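Local atomic coordinates of endo-beta-N-acetylglucosaminidase F1 (Bacteroides thetaiotaomicron VPI-5482, PDB entry 6TCV), a protein that probably hydrolyses the bond between the two core N-acetylglucosamines of high-mannose N-glycans, such as the Man9GlcNAc2Asn bound here. Residues 180-191 and 428-439. The protein carries 2 engineered substitutions. Residues are numbered along the deposited sequence; the frame is centred on the assembly and turned at random. Where two conformers were deposited one is given.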
loop_
_atom_site.group_PDB
_atom_site.type_symbol
_atom_site.label_atom_id
_atom_site.label_comp_id
_atom_site.label_asym_id
_atom_site.label_seq_id
_atom_site.Cartn_x
_atom_site.Cartn_y
_atom_site.Cartn_z
ATOM N N ASN A 180 -9.547 -14.831 -9.485
ATOM C CA ASN A 180 -9.401 -13.590 -10.260
ATOM C C ASN A 180 -9.591 -12.372 -9.347
ATOM O O ASN A 180 -10.625 -12.271 -8.663
ATOM C CB ASN A 180 -10.495 -13.616 -11.327
ATOM C CG ASN A 180 -10.380 -12.513 -12.370
ATOM O OD1 ASN A 180 -9.838 -11.419 -12.094
ATOM N ND2 ASN A 180 -10.948 -12.753 -13.535
ATOM N N PRO A 181 -8.631 -11.438 -9.298
ATOM C CA PRO A 181 -8.784 -10.263 -8.436
ATOM C C PRO A 181 -9.892 -9.341 -8.860
ATOM O O PRO A 181 -10.271 -8.471 -8.057
ATOM C CB PRO A 181 -7.410 -9.593 -8.516
ATOM C CG PRO A 181 -6.863 -10.006 -9.891
ATOM C CD PRO A 181 -7.351 -11.432 -10.047
ATOM N N LEU A 182 -10.469 -9.496 -10.039
ATOM C CA LEU A 182 -11.665 -8.729 -10.365
ATOM C C LEU A 182 -12.799 -9.015 -9.401
ATOM O O LEU A 182 -13.715 -8.183 -9.302
ATOM C CB LEU A 182 -12.100 -8.972 -11.822
ATOM C CG LEU A 182 -11.164 -8.342 -12.879
ATOM C CD1 LEU A 182 -11.713 -8.735 -14.248
ATOM C CD2 LEU A 182 -11.002 -6.856 -12.803
ATOM N N ASN A 183 -12.748 -10.132 -8.665
ATOM C CA ASN A 183 -13.714 -10.415 -7.596
ATOM C C ASN A 183 -13.720 -9.355 -6.508
ATOM O O ASN A 183 -14.667 -9.324 -5.721
ATOM C CB ASN A 183 -13.486 -11.834 -7.067
ATOM C CG ASN A 183 -14.045 -12.838 -7.987
ATOM O OD1 ASN A 183 -15.247 -12.858 -8.285
ATOM N ND2 ASN A 183 -13.172 -13.714 -8.480
ATOM N N THR A 184 -12.758 -8.443 -6.469
ATOM C CA THR A 184 -12.886 -7.261 -5.626
ATOM C C THR A 184 -14.238 -6.594 -5.837
ATOM O O THR A 184 -14.841 -6.050 -4.889
ATOM C CB THR A 184 -11.774 -6.278 -5.987
ATOM O OG1 THR A 184 -10.488 -6.861 -5.754
ATOM C CG2 THR A 184 -11.823 -4.995 -5.184
ATOM N N LEU A 185 -14.720 -6.576 -7.082
ATOM C CA LEU A 185 -15.946 -5.873 -7.448
ATOM C C LEU A 185 -17.196 -6.566 -6.938
ATOM O O LEU A 185 -18.279 -5.966 -7.016
ATOM C CB LEU A 185 -15.991 -5.634 -8.949
ATOM C CG LEU A 185 -14.830 -4.831 -9.481
ATOM C CD1 LEU A 185 -14.985 -4.703 -11.005
ATOM C CD2 LEU A 185 -14.619 -3.488 -8.785
ATOM N N SER A 186 -17.082 -7.790 -6.399
ATOM C CA SER A 186 -18.207 -8.446 -5.746
ATOM C C SER A 186 -18.580 -7.821 -4.415
ATOM O O SER A 186 -19.618 -8.198 -3.867
ATOM C CB SER A 186 -17.905 -9.906 -5.466
ATOM O OG SER A 186 -17.541 -10.652 -6.656
ATOM N N PHE A 187 -17.722 -6.974 -3.852
ATOM C CA PHE A 187 -17.845 -6.467 -2.496
ATOM C C PHE A 187 -18.165 -4.970 -2.465
ATOM O O PHE A 187 -17.253 -4.132 -2.577
ATOM C CB PHE A 187 -16.562 -6.712 -1.721
ATOM C CG PHE A 187 -16.188 -8.168 -1.525
ATOM C CD1 PHE A 187 -15.493 -8.840 -2.517
ATOM C CD2 PHE A 187 -16.511 -8.839 -0.362
ATOM C CE1 PHE A 187 -15.134 -10.168 -2.348
ATOM C CE2 PHE A 187 -16.155 -10.147 -0.147
ATOM C CZ PHE A 187 -15.455 -10.832 -1.168
ATOM N N GLN A 188 -19.420 -4.640 -2.294
ATOM C CA GLN A 188 -19.853 -3.259 -2.210
ATOM C C GLN A 188 -20.721 -3.094 -0.981
ATOM O O GLN A 188 -21.389 -4.044 -0.545
ATOM C CB GLN A 188 -20.677 -2.766 -3.416
ATOM C CG GLN A 188 -19.988 -2.795 -4.748
ATOM C CD GLN A 188 -20.956 -2.468 -5.897
ATOM O OE1 GLN A 188 -21.721 -3.303 -6.289
ATOM N NE2 GLN A 188 -20.941 -1.208 -6.386
ATOM N N LEU A 189 -20.743 -1.866 -0.448
ATOM C CA LEU A 189 -21.755 -1.546 0.537
ATOM C C LEU A 189 -23.103 -1.362 -0.160
ATOM O O LEU A 189 -23.180 -1.204 -1.384
ATOM C CB LEU A 189 -21.386 -0.229 1.248
ATOM C CG LEU A 189 -19.970 -0.137 1.784
ATOM C CD1 LEU A 189 -19.797 1.195 2.489
ATOM C CD2 LEU A 189 -19.665 -1.283 2.694
ATOM N N GLU A 190 -24.180 -1.324 0.627
ATOM C CA GLU A 190 -25.489 -1.060 0.020
ATOM C C GLU A 190 -25.552 0.304 -0.644
ATOM O O GLU A 190 -26.253 0.443 -1.670
ATOM C CB GLU A 190 -26.578 -1.136 1.089
ATOM C CG GLU A 190 -26.831 -2.510 1.655
ATOM C CD GLU A 190 -27.755 -2.427 2.867
ATOM O OE1 GLU A 190 -28.269 -1.337 3.155
ATOM O OE2 GLU A 190 -27.922 -3.436 3.525
ATOM N N ASN A 191 -24.684 1.234 -0.266
ATOM C CA ASN A 191 -24.667 2.557 -0.864
ATOM C C ASN A 191 -23.753 2.628 -2.073
ATOM O O ASN A 191 -23.585 3.714 -2.641
ATOM C CB ASN A 191 -24.247 3.668 0.111
ATOM C CG ASN A 191 -22.830 3.601 0.557
ATOM O OD1 ASN A 191 -22.017 2.908 -0.002
ATOM N ND2 ASN A 191 -22.477 4.423 1.553
ATOM N N SER A 428 -23.342 1.968 6.253
ATOM C CA SER A 428 -23.943 1.174 5.176
ATOM C C SER A 428 -23.380 -0.231 5.260
ATOM O O SER A 428 -22.168 -0.419 5.203
ATOM C CB SER A 428 -23.593 1.859 3.843
ATOM O OG SER A 428 -24.217 1.243 2.705
ATOM N N ASN A 429 -24.242 -1.233 5.422
ATOM C CA ASN A 429 -23.781 -2.602 5.500
ATOM C C ASN A 429 -23.285 -3.092 4.144
ATOM O O ASN A 429 -23.695 -2.595 3.086
ATOM C CB ASN A 429 -24.931 -3.498 5.981
ATOM C CG ASN A 429 -25.045 -3.538 7.489
ATOM O OD1 ASN A 429 -24.030 -3.694 8.190
ATOM N ND2 ASN A 429 -26.259 -3.437 7.994
ATOM N N VAL A 430 -22.443 -4.132 4.177
ATOM C CA VAL A 430 -22.034 -4.817 2.953
ATOM C C VAL A 430 -23.250 -5.450 2.296
ATOM O O VAL A 430 -24.115 -6.051 2.964
ATOM C CB VAL A 430 -20.985 -5.861 3.285
ATOM C CG1 VAL A 430 -20.595 -6.633 2.061
ATOM C CG2 VAL A 430 -19.763 -5.183 3.925
ATOM N N ALA A 431 -23.371 -5.271 0.985
ATOM C CA ALA A 431 -24.470 -5.845 0.221
ATOM C C ALA A 431 -24.144 -7.292 -0.183
ATOM O O ALA A 431 -23.002 -7.657 -0.405
ATOM C CB ALA A 431 -24.655 -5.047 -1.086
ATOM N N ALA A 432 -25.207 -8.081 -0.340
ATOM C CA ALA A 432 -25.033 -9.419 -0.874
ATOM C C ALA A 432 -24.458 -9.368 -2.284
ATOM O O ALA A 432 -24.840 -8.496 -3.066
ATOM C CB ALA A 432 -26.367 -10.157 -0.892
ATOM N N PRO A 433 -23.552 -10.281 -2.638
ATOM C CA PRO A 433 -22.954 -10.262 -3.972
ATOM C C PRO A 433 -23.920 -10.715 -5.046
ATOM O O PRO A 433 -24.759 -11.603 -4.859
ATOM C CB PRO A 433 -21.792 -11.248 -3.896
ATOM C CG PRO A 433 -22.221 -12.207 -2.857
ATOM C CD PRO A 433 -22.988 -11.387 -1.816
ATOM N N THR A 434 -23.797 -10.100 -6.190
ATOM C CA THR A 434 -24.562 -10.466 -7.371
ATOM C C THR A 434 -23.712 -10.891 -8.542
ATOM O O THR A 434 -24.269 -11.464 -9.487
ATOM C CB THR A 434 -25.447 -9.302 -7.820
ATOM O OG1 THR A 434 -24.574 -8.237 -8.136
ATOM C CG2 THR A 434 -26.456 -8.888 -6.780
ATOM N N ILE A 435 -22.407 -10.649 -8.545
ATOM C CA ILE A 435 -21.571 -11.181 -9.611
ATOM C C ILE A 435 -20.283 -11.752 -9.033
ATOM O O ILE A 435 -19.925 -11.537 -7.879
ATOM C CB ILE A 435 -21.255 -10.174 -10.743
ATOM C CG1 ILE A 435 -20.756 -8.825 -10.202
ATOM C CG2 ILE A 435 -22.494 -9.973 -11.657
ATOM C CD1 ILE A 435 -19.427 -8.786 -9.508
ATOM N N PHE A 436 -19.582 -12.486 -9.884
ATOM C CA PHE A 436 -18.259 -13.020 -9.591
ATOM C C PHE A 436 -17.526 -13.190 -10.916
ATOM O O PHE A 436 -18.121 -13.104 -11.996
ATOM C CB PHE A 436 -18.340 -14.355 -8.802
ATOM C CG PHE A 436 -18.663 -15.556 -9.656
ATOM C CD1 PHE A 436 -19.986 -15.826 -10.015
ATOM C CD2 PHE A 436 -17.653 -16.396 -10.128
ATOM C CE1 PHE A 436 -20.282 -16.900 -10.823
ATOM C CE2 PHE A 436 -17.977 -17.457 -10.935
ATOM C CZ PHE A 436 -19.271 -17.667 -11.289
ATOM N N TYR A 437 -16.232 -13.439 -10.815
ATOM C CA TYR A 437 -15.346 -13.616 -11.962
ATOM C C TYR A 437 -14.637 -14.955 -11.843
ATOM O O TYR A 437 -14.211 -15.354 -10.759
ATOM C CB TYR A 437 -14.318 -12.492 -12.023
ATOM C CG TYR A 437 -14.971 -11.141 -12.308
ATOM C CD1 TYR A 437 -15.545 -10.384 -11.304
ATOM C CD2 TYR A 437 -14.951 -10.634 -13.569
ATOM C CE1 TYR A 437 -16.106 -9.147 -11.569
ATOM C CE2 TYR A 437 -15.518 -9.380 -13.847
ATOM C CZ TYR A 437 -16.079 -8.660 -12.825
ATOM O OH TYR A 437 -16.625 -7.415 -13.144
ATOM N N LYS A 438 -14.480 -15.594 -12.982
ATOM C CA LYS A 438 -13.712 -16.817 -13.127
ATOM C C LYS A 438 -12.247 -16.511 -13.380
ATOM O O LYS A 438 -11.890 -15.456 -13.895
ATOM C CB LYS A 438 -14.287 -17.707 -14.254
ATOM C CG LYS A 438 -15.725 -18.158 -14.021
ATOM C CD LYS A 438 -16.181 -19.150 -15.085
ATOM C CE LYS A 438 -17.600 -19.643 -14.722
ATOM N NZ LYS A 438 -17.875 -20.712 -15.714
ATOM N N LYS A 439 -11.381 -17.457 -13.054
ATOM C CA LYS A 439 -9.947 -17.238 -13.210
ATOM C C LYS A 439 -9.621 -16.850 -14.663
ATOM O O LYS A 439 -10.058 -17.510 -15.604
ATOM C CB LYS A 439 -9.178 -18.496 -12.776
ATOM C CG LYS A 439 -7.642 -18.372 -12.880
ATOM C CD LYS A 439 -6.919 -19.620 -12.406
ATOM C CE LYS A 439 -5.417 -19.485 -12.653
ATOM N NZ LYS A 439 -4.754 -20.724 -12.369
HETATM O O HOH W 1 -11.890 -16.479 -9.807
HETATM O O HOH W 2 -21.408 -6.728 -2.377
HETATM O O HOH W 3 -27.046 -0.412 5.371
HETATM O O HOH W 4 -28.570 -3.324 6.110
HETATM O O HOH W 5 -26.892 -5.966 3.083
HETATM O O HOH W 6 -26.799 1.687 3.237
#
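Leu189 and Val430 form a single antiparallel bridge of the non-hydrogen-bonded kind, with their CA atoms 4.1 Å apart. The bonds flanking the pair run from Ala431 N to Gln188 O and from Glu190 N to Asn429 O, both 2.8 Å. The two segments run antiparallel throughout, but beyond the bridge they move apart, to 5.4 Å between Ser186 CA and Pro433 CA. Water 2 fills in there, linking Gln188 N to Ala431 O. Residues 181-186 form a short 3-10 helix in the loop between the barrel strands 169-175 and 198-209, in what is probably the (beta/alpha)8 fold of glycoside hydrolase family 18. Residues 428-439 belong to the tail of the chain, beyond the last barrel strand. The contact joins that tail to the loop after barrel strand 169-175.

Tyr437 has the most surface covered across the contact. Leu182 CB lies over the face of its ring, 3.6 Å from the centroid and 11° off the normal, a CH-pi contact. Leu182 also touches Leu237 of helix 235-238. The amide of Asn183 grips the backbone of Tyr437 at both ends. Its OD1 accepts from Tyr437 N at 2.8 Å, and its ND2 donates to Tyr437 O at 3.0 Å. The same ND2 reaches Asn180 O, which fixes the rotation of the amide. With CG beside the backbone N (chi1 -77°), Asn183 carries its amide across to the tail. Ser186 OG donates to Ile435 O and is also bonded to Tyr411 OH. At the other end, waters 4 and 5 join Glu190 OE2 to Asn429 ND2 and Val430 O, while Asn429 OD1 accepts from Glu423 N. Asn180 OD1 closes an Asx turn onto Leu182 N, while its ND2 gives an almost straight bond (170°) to Lys438 O, 2.9 Å away.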